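Local atomic coordinates of botulinum neurotoxin type C1 (PDB entry 3R4S), a protein that binds two ganglioside molecules through the receptor-binding part of its heavy chain, an interaction on which entry of this neurotoxin into cells depends. Residues 69-72 against 73-77; 121-124 against 125-129; 245-249 against 250-254. All blocks are in the same frame, centred on the assembly; numbering follows the deposited sequence.

Interaction 1: 69-72 against 73-77; sequences IVYN and SMYES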
loop_
_atom_site.group_PDB
_atom_site.type_symbol
_atom_site.label_atom_id
_atom_site.label_comp_id
_atom_site.label_asym_id
_atom_site.label_seq_id
_atom_site.Cartn_x
_atom_site.Cartn_y
_atom_site.Cartn_z
ATOM N N ILE A 69 -6.393 -24.852 22.785
ATOM C CA ILE A 69 -5.385 -24.531 21.785
ATOM C C ILE A 69 -4.681 -23.232 22.192
ATOM O O ILE A 69 -3.473 -23.088 22.023
ATOM C CB ILE A 69 -5.971 -24.470 20.339
ATOM C CG1 ILE A 69 -4.849 -24.551 19.307
ATOM C CG2 ILE A 69 -6.832 -23.236 20.124
ATOM C CD1 ILE A 69 -3.912 -25.745 19.504
ATOM N N VAL A 70 -5.428 -22.294 22.766
ATOM C CA VAL A 70 -4.820 -21.061 23.265
ATOM C C VAL A 70 -3.808 -21.394 24.363
ATOM O O VAL A 70 -2.642 -20.984 24.315
ATOM C CB VAL A 70 -5.893 -20.089 23.815
ATOM C CG1 VAL A 70 -5.240 -18.862 24.478
ATOM C CG2 VAL A 70 -6.839 -19.662 22.698
ATOM N N TYR A 71 -4.264 -22.148 25.356
ATOM C CA TYR A 71 -3.422 -22.525 26.487
ATOM C C TYR A 71 -2.126 -23.216 26.043
ATOM O O TYR A 71 -1.047 -22.928 26.571
ATOM C CB TYR A 71 -4.210 -23.432 27.441
ATOM C CG TYR A 71 -3.455 -23.778 28.700
ATOM C CD1 TYR A 71 -3.413 -22.892 29.774
ATOM C CD2 TYR A 71 -2.769 -24.980 28.815
ATOM C CE1 TYR A 71 -2.711 -23.201 30.929
ATOM C CE2 TYR A 71 -2.069 -25.298 29.963
ATOM C CZ TYR A 71 -2.045 -24.406 31.015
ATOM O OH TYR A 71 -1.350 -24.721 32.153
ATOM N N ASN A 72 -2.232 -24.123 25.070
ATOM C CA ASN A 72 -1.064 -24.873 24.607
ATOM C C ASN A 72 -0.200 -24.139 23.595
ATOM O O ASN A 72 0.803 -24.683 23.163
ATOM C CB ASN A 72 -1.469 -26.239 24.023
ATOM C CG ASN A 72 -1.964 -27.205 25.095
ATOM O OD1 ASN A 72 -2.949 -27.918 24.904
ATOM N ND2 ASN A 72 -1.293 -27.211 26.230
ATOM N N SER A 73 -0.581 -22.917 23.216
ATOM C CA SER A 73 0.136 -22.200 22.160
ATOM C C SER A 73 0.796 -20.895 22.605
ATOM O O SER A 73 1.934 -20.617 22.231
ATOM C CB SER A 73 -0.807 -21.884 20.993
ATOM O OG SER A 73 -1.391 -23.051 20.442
ATOM N N MET A 74 0.081 -20.095 23.389
ATOM C CA MET A 74 0.433 -18.683 23.557
ATOM C C MET A 74 1.491 -18.388 24.606
ATOM O O MET A 74 1.999 -17.273 24.662
ATOM C CB MET A 74 -0.820 -17.849 23.866
ATOM C CG MET A 74 -1.918 -17.935 22.814
ATOM S SD MET A 74 -1.407 -17.416 21.163
ATOM C CE MET A 74 -1.283 -15.639 21.388
ATOM N N TYR A 75 1.807 -19.363 25.449
ATOM C CA TYR A 75 2.635 -19.087 26.617
ATOM C C TYR A 75 4.122 -19.273 26.376
ATOM O O TYR A 75 4.939 -18.830 27.180
ATOM C CB TYR A 75 2.164 -19.894 27.834
ATOM C CG TYR A 75 0.834 -19.405 28.351
ATOM C CD1 TYR A 75 -0.356 -19.947 27.880
ATOM C CD2 TYR A 75 0.767 -18.384 29.294
ATOM C CE1 TYR A 75 -1.579 -19.493 28.340
ATOM C CE2 TYR A 75 -0.453 -17.923 29.761
ATOM C CZ TYR A 75 -1.620 -18.483 29.276
ATOM O OH TYR A 75 -2.833 -18.032 29.731
ATOM N N GLU A 76 4.477 -19.915 25.271
ATOM C CA GLU A 76 5.887 -20.038 24.928
ATOM C C GLU A 76 6.243 -19.031 23.836
ATOM O O GLU A 76 6.804 -17.967 24.111
ATOM C CB GLU A 76 6.213 -21.458 24.457
ATOM C CG GLU A 76 6.162 -22.521 25.556
ATOM C CD GLU A 76 4.790 -23.176 25.685
ATOM O OE1 GLU A 76 4.274 -23.707 24.668
ATOM O OE2 GLU A 76 4.237 -23.172 26.813
ATOM N N SER A 77 5.894 -19.383 22.603
ATOM C CA SER A 77 6.179 -18.575 21.431
ATOM C C SER A 77 4.965 -18.555 20.531
ATOM O O SER A 77 4.283 -19.555 20.422
ATOM C CB SER A 77 7.337 -19.199 20.662
ATOM O OG SER A 77 8.555 -18.905 21.318
#

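Interaction 2: 121-124 against 125-129; sequences LKQN and EDSEQ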
loop_
_atom_site.group_PDB
_atom_site.type_symbol
_atom_site.label_atom_id
_atom_site.label_comp_id
_atom_site.label_asym_id
_atom_site.label_seq_id
_atom_site.Cartn_x
_atom_site.Cartn_y
_atom_site.Cartn_z
ATOM N N LEU A 121 1.680 -6.575 25.049
ATOM C CA LEU A 121 1.410 -7.656 25.991
ATOM C C LEU A 121 0.959 -7.004 27.292
ATOM O O LEU A 121 1.676 -6.170 27.850
ATOM C CB LEU A 121 2.656 -8.503 26.235
ATOM C CG LEU A 121 3.080 -9.473 25.126
ATOM C CD1 LEU A 121 4.266 -10.288 25.584
ATOM C CD2 LEU A 121 1.943 -10.400 24.718
ATOM N N LYS A 122 -0.236 -7.346 27.762
ATOM C CA LYS A 122 -0.722 -6.787 29.015
ATOM C C LYS A 122 -0.640 -7.824 30.129
ATOM O O LYS A 122 -1.420 -8.781 30.165
ATOM C CB LYS A 122 -2.152 -6.271 28.873
ATOM C CG LYS A 122 -2.652 -5.535 30.112
ATOM C CD LYS A 122 -4.103 -5.123 29.958
ATOM C CE LYS A 122 -4.595 -4.317 31.155
ATOM N NZ LYS A 122 -4.425 -2.873 30.932
ATOM N N GLN A 123 0.323 -7.640 31.027
ATOM C CA GLN A 123 0.530 -8.588 32.113
ATOM C C GLN A 123 -0.589 -8.503 33.137
ATOM O O GLN A 123 -1.159 -9.515 33.530
ATOM C CB GLN A 123 1.879 -8.357 32.788
ATOM C CG GLN A 123 2.103 -9.235 34.003
ATOM C CD GLN A 123 3.442 -8.973 34.670
ATOM O OE1 GLN A 123 4.082 -7.955 34.420
ATOM N NE2 GLN A 123 3.875 -9.901 35.515
ATOM N N ASN A 124 -0.891 -7.285 33.567
ATOM C CA ASN A 124 -1.945 -7.041 34.546
ATOM C C ASN A 124 -2.292 -5.563 34.451
ATOM O O ASN A 124 -1.766 -4.868 33.580
ATOM C CB ASN A 124 -1.472 -7.411 35.960
ATOM C CG ASN A 124 -0.167 -6.729 36.331
ATOM O OD1 ASN A 124 -0.035 -5.509 36.195
ATOM N ND2 ASN A 124 0.812 -7.515 36.776
ATOM N N GLU A 125 -3.157 -5.062 35.331
ATOM C CA GLU A 125 -3.590 -3.670 35.203
ATOM C C GLU A 125 -2.479 -2.654 35.415
ATOM O O GLU A 125 -2.647 -1.483 35.092
ATOM C CB GLU A 125 -4.798 -3.352 36.095
ATOM C CG GLU A 125 -4.656 -3.733 37.565
ATOM C CD GLU A 125 -5.836 -3.228 38.409
ATOM O OE1 GLU A 125 -6.241 -3.926 39.370
ATOM O OE2 GLU A 125 -6.366 -2.132 38.099
ATOM N N ASP A 126 -1.339 -3.091 35.939
ATOM C CA ASP A 126 -0.263 -2.152 36.245
ATOM C C ASP A 126 1.006 -2.366 35.426
ATOM O O ASP A 126 1.982 -1.637 35.595
ATOM C CB ASP A 126 0.084 -2.213 37.739
ATOM C CG ASP A 126 -1.071 -1.766 38.626
ATOM O OD1 ASP A 126 -1.780 -0.801 38.255
ATOM O OD2 ASP A 126 -1.265 -2.379 39.698
ATOM N N SER A 127 0.994 -3.360 34.543
ATOM C CA SER A 127 2.212 -3.760 33.853
ATOM C C SER A 127 1.947 -4.234 32.416
ATOM O O SER A 127 1.092 -5.095 32.173
ATOM C CB SER A 127 2.905 -4.863 34.653
ATOM O OG SER A 127 3.883 -5.531 33.876
ATOM N N GLU A 128 2.700 -3.682 31.471
ATOM C CA GLU A 128 2.560 -4.056 30.066
ATOM C C GLU A 128 3.933 -4.022 29.414
ATOM O O GLU A 128 4.891 -3.510 29.994
ATOM C CB GLU A 128 1.677 -3.029 29.354
ATOM C CG GLU A 128 2.351 -1.681 29.311
ATOM C CD GLU A 128 1.728 -0.712 28.334
ATOM O OE1 GLU A 128 0.782 -0.003 28.721
ATOM O OE2 GLU A 128 2.208 -0.634 27.188
ATOM N N GLN A 129 4.025 -4.536 28.194
ATOM C CA GLN A 129 5.207 -4.311 27.375
ATOM C C GLN A 129 4.760 -4.115 25.931
ATOM O O GLN A 129 4.047 -4.954 25.378
ATOM C CB GLN A 129 6.185 -5.482 27.513
ATOM C CG GLN A 129 7.533 -5.240 26.883
ATOM C CD GLN A 129 8.631 -6.196 27.374
ATOM O OE1 GLN A 129 9.817 -5.922 27.181
ATOM N NE2 GLN A 129 8.243 -7.307 28.005
#

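Interaction 3: 245-249 against 250-254; sequences DLRYN and KEYYM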
loop_
_atom_site.group_PDB
_atom_site.type_symbol
_atom_site.label_atom_id
_atom_site.label_comp_id
_atom_site.label_asym_id
_atom_site.label_seq_id
_atom_site.Cartn_x
_atom_site.Cartn_y
_atom_site.Cartn_z
ATOM N N ASP A 245 -5.366 -3.291 -6.366
ATOM C CA ASP A 245 -5.023 -3.636 -7.739
ATOM C C ASP A 245 -5.144 -2.432 -8.669
ATOM O O ASP A 245 -6.184 -1.778 -8.721
ATOM C CB ASP A 245 -5.916 -4.766 -8.274
ATOM C CG ASP A 245 -5.641 -6.102 -7.605
ATOM O OD1 ASP A 245 -4.645 -6.214 -6.853
ATOM O OD2 ASP A 245 -6.437 -7.042 -7.824
ATOM N N LEU A 246 -4.086 -2.169 -9.429
ATOM C CA LEU A 246 -4.130 -1.139 -10.465
ATOM C C LEU A 246 -5.060 -1.554 -11.622
ATOM O O LEU A 246 -5.036 -2.707 -12.065
ATOM C CB LEU A 246 -2.723 -0.847 -10.987
ATOM C CG LEU A 246 -2.607 0.437 -11.816
ATOM C CD1 LEU A 246 -2.864 1.665 -10.919
ATOM C CD2 LEU A 246 -1.224 0.517 -12.483
ATOM N N ARG A 247 -5.864 -0.608 -12.108
ATOM C CA ARG A 247 -6.897 -0.890 -13.105
ATOM C C ARG A 247 -6.747 -0.064 -14.380
ATOM O O ARG A 247 -6.355 1.108 -14.326
ATOM C CB ARG A 247 -8.279 -0.591 -12.516
ATOM C CG ARG A 247 -8.651 -1.474 -11.334
ATOM C CD ARG A 247 -9.036 -2.861 -11.815
ATOM N NE ARG A 247 -9.534 -3.689 -10.719
ATOM C CZ ARG A 247 -10.191 -4.833 -10.888
ATOM N NH1 ARG A 247 -10.441 -5.286 -12.113
ATOM N NH2 ARG A 247 -10.602 -5.525 -9.833
ATOM N N TYR A 248 -7.072 -0.678 -15.515
ATOM C CA TYR A 248 -7.249 0.041 -16.775
ATOM C C TYR A 248 -8.576 0.789 -16.748
ATOM O O TYR A 248 -9.479 0.424 -15.994
ATOM C CB TYR A 248 -7.255 -0.931 -17.963
ATOM C CG TYR A 248 -5.925 -1.601 -18.217
ATOM C CD1 TYR A 248 -4.866 -0.895 -18.781
ATOM C CD2 TYR A 248 -5.727 -2.935 -17.890
ATOM C CE1 TYR A 248 -3.648 -1.496 -19.017
ATOM C CE2 TYR A 248 -4.501 -3.556 -18.118
ATOM C CZ TYR A 248 -3.464 -2.830 -18.684
ATOM O OH TYR A 248 -2.240 -3.430 -18.915
ATOM N N ASN A 249 -8.685 1.833 -17.566
ATOM C CA ASN A 249 -9.938 2.566 -17.731
ATOM C C ASN A 249 -10.419 3.241 -16.457
ATOM O O ASN A 249 -11.621 3.373 -16.225
ATOM C CB ASN A 249 -11.045 1.650 -18.255
ATOM C CG ASN A 249 -10.638 0.898 -19.501
ATOM O OD1 ASN A 249 -9.814 1.365 -20.292
ATOM N ND2 ASN A 249 -11.212 -0.281 -19.680
ATOM N N LYS A 250 -9.483 3.675 -15.628
ATOM C CA LYS A 250 -9.843 4.291 -14.366
ATOM C C LYS A 250 -8.926 5.475 -14.129
ATOM O O LYS A 250 -7.721 5.394 -14.365
ATOM C CB LYS A 250 -9.747 3.263 -13.232
ATOM C CG LYS A 250 -9.853 3.830 -11.821
ATOM C CD LYS A 250 -9.791 2.711 -10.772
ATOM C CE LYS A 250 -9.817 3.262 -9.340
ATOM N NZ LYS A 250 -11.109 3.934 -9.009
ATOM N N GLU A 251 -9.507 6.581 -13.684
ATOM C CA GLU A 251 -8.769 7.814 -13.459
ATOM C C GLU A 251 -7.788 7.710 -12.307
ATOM O O GLU A 251 -8.163 7.292 -11.215
ATOM C CB GLU A 251 -9.739 8.961 -13.159
ATOM C CG GLU A 251 -10.591 9.392 -14.335
ATOM C CD GLU A 251 -11.363 10.671 -14.037
ATOM O OE1 GLU A 251 -11.945 10.793 -12.931
ATOM O OE2 GLU A 251 -11.379 11.557 -14.911
ATOM N N TYR A 252 -6.542 8.119 -12.543
ATOM C CA TYR A 252 -5.558 8.213 -11.462
ATOM C C TYR A 252 -4.843 9.550 -11.463
ATOM O O TYR A 252 -4.700 10.193 -12.511
ATOM C CB TYR A 252 -4.501 7.110 -11.574
ATOM C CG TYR A 252 -5.014 5.705 -11.323
ATOM C CD1 TYR A 252 -5.256 5.243 -10.025
ATOM C CD2 TYR A 252 -5.244 4.840 -12.379
ATOM C CE1 TYR A 252 -5.724 3.939 -9.792
ATOM C CE2 TYR A 252 -5.715 3.544 -12.161
ATOM C CZ TYR A 252 -5.945 3.097 -10.870
ATOM O OH TYR A 252 -6.414 1.811 -10.675
ATOM N N TYR A 253 -4.398 9.967 -10.282
ATOM C CA TYR A 253 -3.347 10.961 -10.193
ATOM C C TYR A 253 -1.998 10.239 -10.258
ATOM O O TYR A 253 -1.671 9.401 -9.402
ATOM C CB TYR A 253 -3.442 11.751 -8.899
ATOM C CG TYR A 253 -4.640 12.666 -8.808
ATOM C CD1 TYR A 253 -4.780 13.737 -9.681
ATOM C CD2 TYR A 253 -5.600 12.493 -7.813
ATOM C CE1 TYR A 253 -5.855 14.598 -9.593
ATOM C CE2 TYR A 253 -6.684 13.352 -7.711
ATOM C CZ TYR A 253 -6.800 14.407 -8.604
ATOM O OH TYR A 253 -7.866 15.267 -8.517
ATOM N N MET A 254 -1.226 10.562 -11.285
ATOM C CA MET A 254 0.062 9.935 -11.507
ATOM C C MET A 254 1.115 10.769 -10.804
ATOM O O MET A 254 1.184 11.983 -11.010
ATOM C CB MET A 254 0.336 9.862 -13.007
ATOM C CG MET A 254 1.604 9.120 -13.398
ATOM S SD MET A 254 1.688 8.876 -15.186
ATOM C CE MET A 254 3.374 8.261 -15.357
HETATM O O HOH W 1 -6.842 0.927 -8.225
HETATM O O HOH W 2 -6.599 3.385 -15.602
#

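Interaction 1: 69-72 against 73-77
Tyr75 turns one ring edge to the carboxy-terminal part of helix 67-73, in the concanavalin-like jelly-roll half of the receptor-binding fragment. Its CD1 lies 3.3 Å from the carbonyl oxygen of Tyr71, near the plane of the ring. The Tyr71 ring, carried on the outer side of the helix with CG anti to the backbone N (chi1 -175°), crosses it at about a right angle, the planes 56° apart in an oblique pair that is neither a stack nor a T: the two centroids are 5.8 Å apart, and CD1 of Tyr71 meets CE1 of Tyr75. Phe182 completes the setting of Tyr75 with an edge-to-face ring contact and a backbone N-H bonded to the hydroxyl. On the buried side CG1 of Val70 packs at 3.8 Å on CG of Met74, whose chain then bends away towards Phe182. The carbonyl oxygen of Val70 accepts from Met74 N at 3.0 Å, almost in line with the C=O bond, and also from Ser73 N at 3.0 Å, which stands well above the carbonyl plane. Ser73 itself is buried, and its hydroxyl, with the CD1 methyl of Ile69 beside it, reaches back one turn to donate to Ile69 O, with 2.6 Å between Ser73 OG and that oxygen.

Interaction 2: 121-124 against 125-129
A two-strand beta hairpin, strands 116-124 and 127-134 of the jelly-roll half, closes here through a type I turn from Asn124 to Ser127, with a classic beta bulge built on the ends of that turn. Gln123 and Asn124 both face Ser127, whose carbonyl oxygen takes two N-H groups: Gln123 N at 2.9 Å through a bent bond, and Asn124 N at 3.3 Å on a lone pair. On the side away from the turn the strands run in ordinary antiparallel fashion, Leu121 and Gln129 forming a hydrogen-bonded pair. Leu121 O also receives a CA-H contact from Glu128 CA at 3.2 Å. The bulge turns the extended Gln123 side chain towards the other strand. Its OE1 accepts a very short bond, 2.5 Å, from Ser127 OG, while NE2 is bonded to Thr178 O, so both ends of the amide are held. Lys175 adds a weak bond to the same serine hydroxyl. At the turn, CG of Asn124 sits between the backbone N and the carbonyl carbon (chi1 53°), which brings the amide oxygen over the start of the loop in an Asx turn: Asn124 OD1 accepts from Asp126 N at 2.8 Å, with the donor in the plane of the side-chain carbonyl.

Interaction 3: 245-249 against 250-254
Leu246 and Tyr252 form the tight part of this contact, where the chain doubles back just before strand 251-256. The CD1 methyl of Leu246 sits over one face of the Tyr252 ring, a CH-pi contact 3.8 Å from the centroid and displaced towards the hydroxyl end, with CZ at 3.4 Å from the same methyl. Ile290, Val238 and Phe426 pack round Leu246. With CG beside the backbone N (chi1 -68°), the Tyr252 ring points at the preceding loop and its hydroxyl is gripped twice: it accepts from Arg247 N at 2.9 Å and donates to a water 2.6 Å from OH. That water in turn donates to Asp245 O, so a tyrosine hydroxyl and one solvent molecule tie down two successive peptide groups of the loop. Arg247 O lies at the ring edge, near its plane, and takes a second water at 2.6 Å; this water accepts from Lys250 N and bridges the bend from inside.

The outer side is looser. Lys250 merely brushes Arg247, CD to CB at 4.0 Å, and the two chains then part, the arginine NH1 bonding to Thr300 OG1. Asn249, at the exposed corner of the bend, adopts a positive phi of 63° that lets the chain reverse, and its side chain leaves the bend on the side away from residues 250-254. Its OD1 is bonded to NZ of Lys291, a residue of the N-acetyl-alpha-neuraminic acid pocket, and the asparagine side chain lies about 7 Å from that sugar. It is thus a second-shell neighbour, consistent with a role in positioning the lysine. The whole arrangement forms the lead-in to the first strand of the beta-trefoil, the ganglioside-binding half of the clostridial neurotoxin receptor-binding fragment.

In the fold
Along the chain the interactions come in series. Interactions 1 and 2 both belong to the jelly-roll half, their centres 18 Å apart and their nearest atoms about 7 Å apart without touching. Interaction 1 lies on the helical connection from strand 60-64 of one antiparallel sheet to strand 77-87 of the other; interaction 2 turns a hairpin in the same sheet as strand 60-64. Interaction 3 opens the beta-trefoil half, across the centre of the chain, with its centre 45 Å from interaction 1 and 46 Å from interaction 2. Its Asn249 side chain comes within about 7 Å of a bound sialic acid; both bound sialic acids sit in this trefoil half.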